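PDB 2GEY: AclR protein from Streptomyces galilaeus, which is a putative hydroxylase of the SnoaL-like polyketide cyclase family, probably acting in the biosynthesis of aromatic polyketide antibiotics. Local coordinates for residues 27-38 with 112-120. Residues are numbered along the deposited sequence; the frame is centred on the assembly and turned at random.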
ATOM      1  N   LYS A  27     -18.450  16.557  -5.431  1.00 26.51           N
ATOM      2  CA  LYS A  27     -19.058  17.132  -6.644  1.00 27.20           C
ATOM      3  C   LYS A  27     -18.582  16.436  -7.923  1.00 27.02           C
ATOM      4  O   LYS A  27     -19.223  16.546  -8.967  1.00 27.04           O
ATOM      5  CB  LYS A  27     -18.781  18.633  -6.737  1.00 27.43           C
ATOM      6  CG  LYS A  27     -17.341  18.995  -6.962  1.00 29.03           C
ATOM      7  CD  LYS A  27     -17.124  20.496  -6.889  1.00 29.89           C
ATOM      8  CE  LYS A  27     -17.570  21.196  -8.141  1.00 32.85           C
ATOM      9  NZ  LYS A  27     -17.083  22.609  -8.163  1.00 34.42           N
ATOM     10  N   HIS A  28     -17.455  15.734  -7.838  1.00 26.67           N
ATOM     11  CA  HIS A  28     -16.890  15.029  -8.989  1.00 27.00           C
ATOM     12  C   HIS A  28     -17.333  13.577  -9.068  1.00 26.94           C
ATOM     13  O   HIS A  28     -16.995  12.873 -10.025  1.00 26.54           O
ATOM     14  CB  HIS A  28     -15.372  15.102  -8.939  1.00 27.62           C
ATOM     15  CG  HIS A  28     -14.840  16.487  -9.100  1.00 29.56           C
ATOM     16  ND1 HIS A  28     -14.954  17.190 -10.281  1.00 32.16           N
ATOM     17  CD2 HIS A  28     -14.222  17.316  -8.225  1.00 30.60           C
ATOM     18  CE1 HIS A  28     -14.400  18.381 -10.133  1.00 33.21           C
ATOM     19  NE2 HIS A  28     -13.957  18.486  -8.893  1.00 31.42           N
ATOM     20  N   TRP A  29     -18.087  13.126  -8.068  1.00 26.17           N
ATOM     21  CA  TRP A  29     -18.578  11.755  -8.054  1.00 26.52           C
ATOM     22  C   TRP A  29     -19.801  11.622  -8.925  1.00 26.42           C
ATOM     23  O   TRP A  29     -20.699  12.469  -8.882  1.00 26.12           O
ATOM     24  CB  TRP A  29     -18.974  11.343  -6.644  1.00 26.02           C
ATOM     25  CG  TRP A  29     -17.874  11.204  -5.677  1.00 25.70           C
ATOM     26  CD1 TRP A  29     -16.557  11.447  -5.873  1.00 25.63           C
ATOM     27  CD2 TRP A  29     -18.015  10.808  -4.314  1.00 26.58           C
ATOM     28  NE1 TRP A  29     -15.852  11.206  -4.718  1.00 25.76           N
ATOM     29  CE2 TRP A  29     -16.732  10.815  -3.741  1.00 26.10           C
ATOM     30  CE3 TRP A  29     -19.107  10.433  -3.526  1.00 25.98           C
ATOM     31  CZ2 TRP A  29     -16.509  10.463  -2.403  1.00 26.15           C
ATOM     32  CZ3 TRP A  29     -18.883  10.088  -2.197  1.00 25.92           C
ATOM     33  CH2 TRP A  29     -17.599  10.108  -1.652  1.00 25.40           C
ATOM     34  N   SER A  30     -19.864  10.546  -9.696  1.00 26.71           N
ATOM     35  CA  SER A  30     -21.107  10.186 -10.360  1.00 27.58           C
ATOM     36  C   SER A  30     -22.165   9.826  -9.311  1.00 28.18           C
ATOM     37  O   SER A  30     -21.832   9.311  -8.242  1.00 28.26           O
ATOM     38  CB  SER A  30     -20.901   8.991 -11.287  1.00 27.42           C
ATOM     39  OG  SER A  30     -22.138   8.443 -11.703  1.00 28.60           O
ATOM     40  N   PRO A  31     -23.446  10.074  -9.618  1.00 28.82           N
ATOM     41  CA  PRO A  31     -24.519   9.516  -8.789  1.00 29.21           C
ATOM     42  C   PRO A  31     -24.435   7.996  -8.630  1.00 29.46           C
ATOM     43  O   PRO A  31     -24.917   7.457  -7.635  1.00 30.03           O
ATOM     44  CB  PRO A  31     -25.789   9.879  -9.562  1.00 29.58           C
ATOM     45  CG  PRO A  31     -25.412  11.037 -10.403  1.00 29.37           C
ATOM     46  CD  PRO A  31     -23.967  10.885 -10.731  1.00 29.16           C
ATOM     47  N   ASP A  32     -23.833   7.315  -9.603  1.00 29.50           N
ATOM     48  CA  ASP A  32     -23.749   5.853  -9.594  1.00 29.38           C
ATOM     49  C   ASP A  32     -22.386   5.324  -9.165  1.00 28.75           C
ATOM     50  O   ASP A  32     -22.063   4.155  -9.399  1.00 28.68           O
ATOM     51  CB  ASP A  32     -24.087   5.318 -10.983  1.00 30.51           C
ATOM     52  CG  ASP A  32     -25.434   5.802 -11.477  1.00 33.05           C
ATOM     53  OD1 ASP A  32     -26.437   5.631 -10.745  1.00 37.55           O
ATOM     54  OD2 ASP A  32     -25.491   6.356 -12.594  1.00 36.97           O
ATOM     55  N   ILE A  33     -21.592   6.177  -8.528  1.00 27.45           N
ATOM     56  CA  ILE A  33     -20.266   5.800  -8.081  1.00 26.86           C
ATOM     57  C   ILE A  33     -20.290   4.588  -7.146  1.00 26.46           C
ATOM     58  O   ILE A  33     -21.200   4.434  -6.311  1.00 25.85           O
ATOM     59  CB  ILE A  33     -19.547   6.986  -7.384  1.00 26.47           C
ATOM     60  CG1 ILE A  33     -18.069   6.661  -7.152  1.00 25.92           C
ATOM     61  CG2 ILE A  33     -20.240   7.354  -6.066  1.00 26.74           C
ATOM     62  CD1 ILE A  33     -17.252   7.863  -6.743  1.00 26.37           C
ATOM     63  N   VAL A  34     -19.312   3.705  -7.331  1.00 26.11           N
ATOM     64  CA  VAL A  34     -19.062   2.602  -6.410  1.00 26.23           C
ATOM     65  C   VAL A  34     -17.670   2.759  -5.801  1.00 25.87           C
ATOM     66  O   VAL A  34     -16.692   3.050  -6.505  1.00 25.53           O
ATOM     67  CB  VAL A  34     -19.170   1.237  -7.119  1.00 26.40           C
ATOM     68  CG1 VAL A  34     -18.964   0.099  -6.133  1.00 26.94           C
ATOM     69  CG2 VAL A  34     -20.507   1.109  -7.790  1.00 26.99           C
ATOM     70  N   HIS A  35     -17.590   2.585  -4.490  1.00 25.63           N
ATOM     71  CA  HIS A  35     -16.332   2.648  -3.766  1.00 25.99           C
ATOM     72  C   HIS A  35     -15.938   1.256  -3.303  1.00 25.89           C
ATOM     73  O   HIS A  35     -16.781   0.507  -2.801  1.00 25.29           O
ATOM     74  CB  HIS A  35     -16.454   3.537  -2.532  1.00 26.12           C
ATOM     75  CG  HIS A  35     -17.036   4.888  -2.801  1.00 26.76           C
ATOM     76  ND1 HIS A  35     -16.267   5.968  -3.174  1.00 28.65           N
ATOM     77  CD2 HIS A  35     -18.304   5.345  -2.700  1.00 28.91           C
ATOM     78  CE1 HIS A  35     -17.041   7.027  -3.316  1.00 28.50           C
ATOM     79  NE2 HIS A  35     -18.281   6.676  -3.032  1.00 28.67           N
ATOM     80  N   TYR A  36     -14.661   0.925  -3.453  1.00 25.83           N
ATOM     81  CA  TYR A  36     -14.122  -0.340  -2.983  1.00 26.43           C
ATOM     82  C   TYR A  36     -12.932  -0.115  -2.059  1.00 26.44           C
ATOM     83  O   TYR A  36     -12.096   0.765  -2.294  1.00 26.60           O
ATOM     84  CB  TYR A  36     -13.661  -1.215  -4.149  1.00 27.33           C
ATOM     85  CG  TYR A  36     -14.627  -1.319  -5.302  1.00 27.46           C
ATOM     86  CD1 TYR A  36     -14.568  -0.419  -6.357  1.00 28.84           C
ATOM     87  CD2 TYR A  36     -15.573  -2.329  -5.360  1.00 28.87           C
ATOM     88  CE1 TYR A  36     -15.434  -0.507  -7.428  1.00 28.91           C
ATOM     89  CE2 TYR A  36     -16.446  -2.425  -6.434  1.00 28.59           C
ATOM     90  CZ  TYR A  36     -16.357  -1.512  -7.470  1.00 28.25           C
ATOM     91  OH  TYR A  36     -17.215  -1.589  -8.546  1.00 29.84           O
ATOM     92  N   SER A  37     -12.852  -0.934  -1.019  1.00 26.36           N
ATOM     93  CA  SER A  37     -11.701  -0.962  -0.135  1.00 26.82           C
ATOM     94  C   SER A  37     -11.515  -2.388   0.376  1.00 26.87           C
ATOM     95  O   SER A  37     -12.475  -3.015   0.831  1.00 26.60           O
ATOM     96  CB  SER A  37     -11.919   0.012   1.024  1.00 27.11           C
ATOM     97  OG  SER A  37     -10.774   0.051   1.856  1.00 29.28           O
ATOM     98  N   GLU A  38     -10.291  -2.900   0.273  1.00 27.27           N
ATOM     99  CA  GLU A  38      -9.973  -4.278   0.635  1.00 27.88           C
ATOM    100  C   GLU A  38     -10.866  -5.281  -0.109  1.00 28.13           C
ATOM    101  O   GLU A  38     -11.290  -6.293   0.448  1.00 28.41           O
ATOM    102  CB  GLU A  38     -10.043  -4.467   2.158  1.00 27.55           C
ATOM    103  CG  GLU A  38      -9.174  -3.471   2.919  1.00 27.65           C
ATOM    104  CD  GLU A  38      -9.095  -3.750   4.410  1.00 28.82           C
ATOM    105  OE1 GLU A  38      -9.779  -4.684   4.875  1.00 30.18           O
ATOM    106  OE2 GLU A  38      -8.341  -3.039   5.106  1.00 28.43           O
ATOM    107  N   GLY A 112     -16.486  12.672 -17.339  1.00 28.26           N
ATOM    108  CA  GLY A 112     -15.897  13.621 -16.402  1.00 28.46           C
ATOM    109  C   GLY A 112     -16.218  13.391 -14.931  1.00 28.37           C
ATOM    110  O   GLY A 112     -15.769  14.159 -14.080  1.00 29.41           O
ATOM    111  N   LYS A 113     -16.967  12.338 -14.620  1.00 27.67           N
ATOM    112  CA  LYS A 113     -17.332  12.046 -13.242  1.00 27.34           C
ATOM    113  C   LYS A 113     -16.728  10.704 -12.829  1.00 26.48           C
ATOM    114  O   LYS A 113     -16.528   9.817 -13.662  1.00 25.92           O
ATOM    115  CB  LYS A 113     -18.851  12.037 -13.083  1.00 28.36           C
ATOM    116  CG  LYS A 113     -19.517  13.401 -13.333  1.00 30.49           C
ATOM    117  CD  LYS A 113     -19.444  14.327 -12.114  1.00 33.71           C
ATOM    118  CE  LYS A 113     -19.897  15.771 -12.426  1.00 35.18           C
ATOM    119  NZ  LYS A 113     -18.775  16.613 -13.044  1.00 38.40           N
ATOM    120  N   VAL A 114     -16.431  10.569 -11.542  1.00 25.02           N
ATOM    121  CA  VAL A 114     -15.855   9.337 -11.011  1.00 24.84           C
ATOM    122  C   VAL A 114     -16.973   8.301 -10.822  1.00 24.43           C
ATOM    123  O   VAL A 114     -17.930   8.550 -10.086  1.00 24.27           O
ATOM    124  CB  VAL A 114     -15.147   9.588  -9.665  1.00 24.66           C
ATOM    125  CG1 VAL A 114     -14.565   8.300  -9.103  1.00 24.32           C
ATOM    126  CG2 VAL A 114     -14.060  10.649  -9.835  1.00 25.64           C
ATOM    127  N   VAL A 115     -16.846   7.149 -11.481  1.00 23.87           N
ATOM    128  CA  VAL A 115     -17.823   6.058 -11.360  1.00 24.26           C
ATOM    129  C   VAL A 115     -17.344   4.874 -10.504  1.00 24.32           C
ATOM    130  O   VAL A 115     -18.161   4.058 -10.021  1.00 23.95           O
ATOM    131  CB  VAL A 115     -18.278   5.544 -12.745  1.00 24.02           C
ATOM    132  CG1 VAL A 115     -19.017   6.635 -13.496  1.00 25.13           C
ATOM    133  CG2 VAL A 115     -17.101   5.015 -13.552  1.00 24.15           C
ATOM    134  N   GLU A 116     -16.028   4.763 -10.338  1.00 24.09           N
ATOM    135  CA  GLU A 116     -15.437   3.753  -9.470  1.00 24.67           C
ATOM    136  C   GLU A 116     -14.239   4.339  -8.760  1.00 24.40           C
ATOM    137  O   GLU A 116     -13.457   5.095  -9.357  1.00 23.74           O
ATOM    138  CB  GLU A 116     -15.006   2.507 -10.259  1.00 24.63           C
ATOM    139  CG  GLU A 116     -16.164   1.665 -10.771  1.00 25.58           C
ATOM    140  CD  GLU A 116     -15.708   0.363 -11.403  1.00 26.81           C
ATOM    141  OE1 GLU A 116     -15.150   0.412 -12.518  1.00 28.57           O
ATOM    142  OE2 GLU A 116     -15.931  -0.714 -10.800  1.00 28.38           O
ATOM    143  N   HIS A 117     -14.092   3.947  -7.496  1.00 24.73           N
ATOM    144  CA  HIS A 117     -13.034   4.436  -6.636  0.50 25.03           C
ATOM    145  C   HIS A 117     -12.493   3.264  -5.809  1.00 24.94           C
ATOM    146  O   HIS A 117     -13.253   2.620  -5.091  1.00 24.80           O
ATOM    147  CB  HIS A 117     -13.611   5.555  -5.756  0.50 25.35           C
ATOM    148  CG  HIS A 117     -12.768   5.911  -4.575  0.50 25.92           C
ATOM    149  ND1 HIS A 117     -13.297   6.072  -3.312  0.50 27.52           N
ATOM    150  CD2 HIS A 117     -11.436   6.129  -4.458  0.50 27.43           C
ATOM    151  CE1 HIS A 117     -12.328   6.382  -2.469  0.50 28.25           C
ATOM    152  NE2 HIS A 117     -11.191   6.424  -3.137  0.50 28.32           N
ATOM    153  N   TRP A 118     -11.197   2.986  -5.935  1.00 24.94           N
ATOM    154  CA  TRP A 118     -10.531   1.948  -5.151  1.00 25.16           C
ATOM    155  C   TRP A 118      -9.438   2.589  -4.305  1.00 25.74           C
ATOM    156  O   TRP A 118      -8.709   3.464  -4.791  1.00 26.55           O
ATOM    157  CB  TRP A 118      -9.865   0.908  -6.055  1.00 24.83           C
ATOM    158  CG  TRP A 118     -10.739   0.204  -7.031  1.00 24.16           C
ATOM    159  CD1 TRP A 118     -11.329  -1.010  -6.868  1.00 24.80           C
ATOM    160  CD2 TRP A 118     -11.073   0.638  -8.355  1.00 24.07           C
ATOM    161  NE1 TRP A 118     -12.021  -1.357  -7.998  1.00 24.69           N
ATOM    162  CE2 TRP A 118     -11.886  -0.364  -8.929  1.00 23.88           C
ATOM    163  CE3 TRP A 118     -10.756   1.771  -9.115  1.00 24.50           C
ATOM    164  CZ2 TRP A 118     -12.402  -0.263 -10.227  1.00 24.41           C
ATOM    165  CZ3 TRP A 118     -11.275   1.877 -10.404  1.00 24.16           C
ATOM    166  CH2 TRP A 118     -12.085   0.865 -10.946  1.00 24.73           C
ATOM    167  N   ASP A 119      -9.303   2.164  -3.051  1.00 25.98           N
ATOM    168  CA  ASP A 119      -8.194   2.642  -2.216  1.00 26.33           C
ATOM    169  C   ASP A 119      -7.402   1.490  -1.622  1.00 26.01           C
ATOM    170  O   ASP A 119      -7.943   0.411  -1.381  1.00 26.30           O
ATOM    171  CB  ASP A 119      -8.680   3.595  -1.108  1.00 27.41           C
ATOM    172  CG  ASP A 119      -9.595   2.922  -0.091  1.00 29.62           C
ATOM    173  OD1 ASP A 119      -9.223   1.871   0.484  1.00 33.43           O
ATOM    174  OD2 ASP A 119     -10.698   3.465   0.170  1.00 34.60           O
ATOM    175  N   VAL A 120      -6.115   1.731  -1.423  1.00 25.27           N
ATOM    176  CA  VAL A 120      -5.267   0.865  -0.623  1.00 25.25           C
ATOM    177  C   VAL A 120      -4.597   1.792   0.371  1.00 24.95           C
ATOM    178  O   VAL A 120      -3.792   2.654  -0.011  1.00 24.49           O
ATOM    179  CB  VAL A 120      -4.222   0.120  -1.477  1.00 24.93           C
ATOM    180  CG1 VAL A 120      -3.263  -0.657  -0.591  1.00 25.25           C
ATOM    181  CG2 VAL A 120      -4.903  -0.799  -2.481  1.00 25.37           C
TER
HETATM  182  O   HOH W   1     -16.131  16.302 -12.507  1.00 27.23           O
HETATM  183  O   HOH W   2     -12.616   3.400  -1.954  1.00 30.37           O
HETATM  184  O   HOH W   3      -7.965  -2.357  -1.310  1.00 23.71           O
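Tyr36 O takes Asp119 N at 3.2 Å and has a water 2.7 Å away, also within bonding distance of Asp119 OD2; this water has fewer protons than acceptors around it, so its bonds are not settled. Strands 33-37 and 113-120 pair here in parallel within the mixed sheet of the SnoaL-like, NTF2-type alpha+beta fold; their directions differ by 17°. Before the corner at 31-32, strand 29-30 pairs likewise with Val114, through Val114 N to His28 O and Ser30 N to Val114 O. At its other end, Tyr36 N donates to His117 O at 2.7 Å, nearly along the C=O axis. On the sheet face of Tyr36, its OH donates to the anti lone pair of Glu116 OE2 at 2.7 Å, while Glu116 OE1 forms a salt bridge with Arg108. With CG anti to its carbonyl carbon (chi1 -46°), Tyr36 lies alongside Trp118, its CD1 over the indole face, 3.2 Å from Trp118 NE1. The planes lie within 14° of each other, but the offset is large; Trp118 also makes a cation-pi contact with Arg78 of the second subunit. On the other face, His35 ND1 lies 3.0 Å from His117 ND1, rings nearly perpendicular; His117 has a second conformer, so this bond is doubtful. Val115 and Glu116, both facing Arg108, form a classic bulge. Beyond His117, Ser37 OG donates to the syn lone pair of Asp119 OD1 at 2.8 Å.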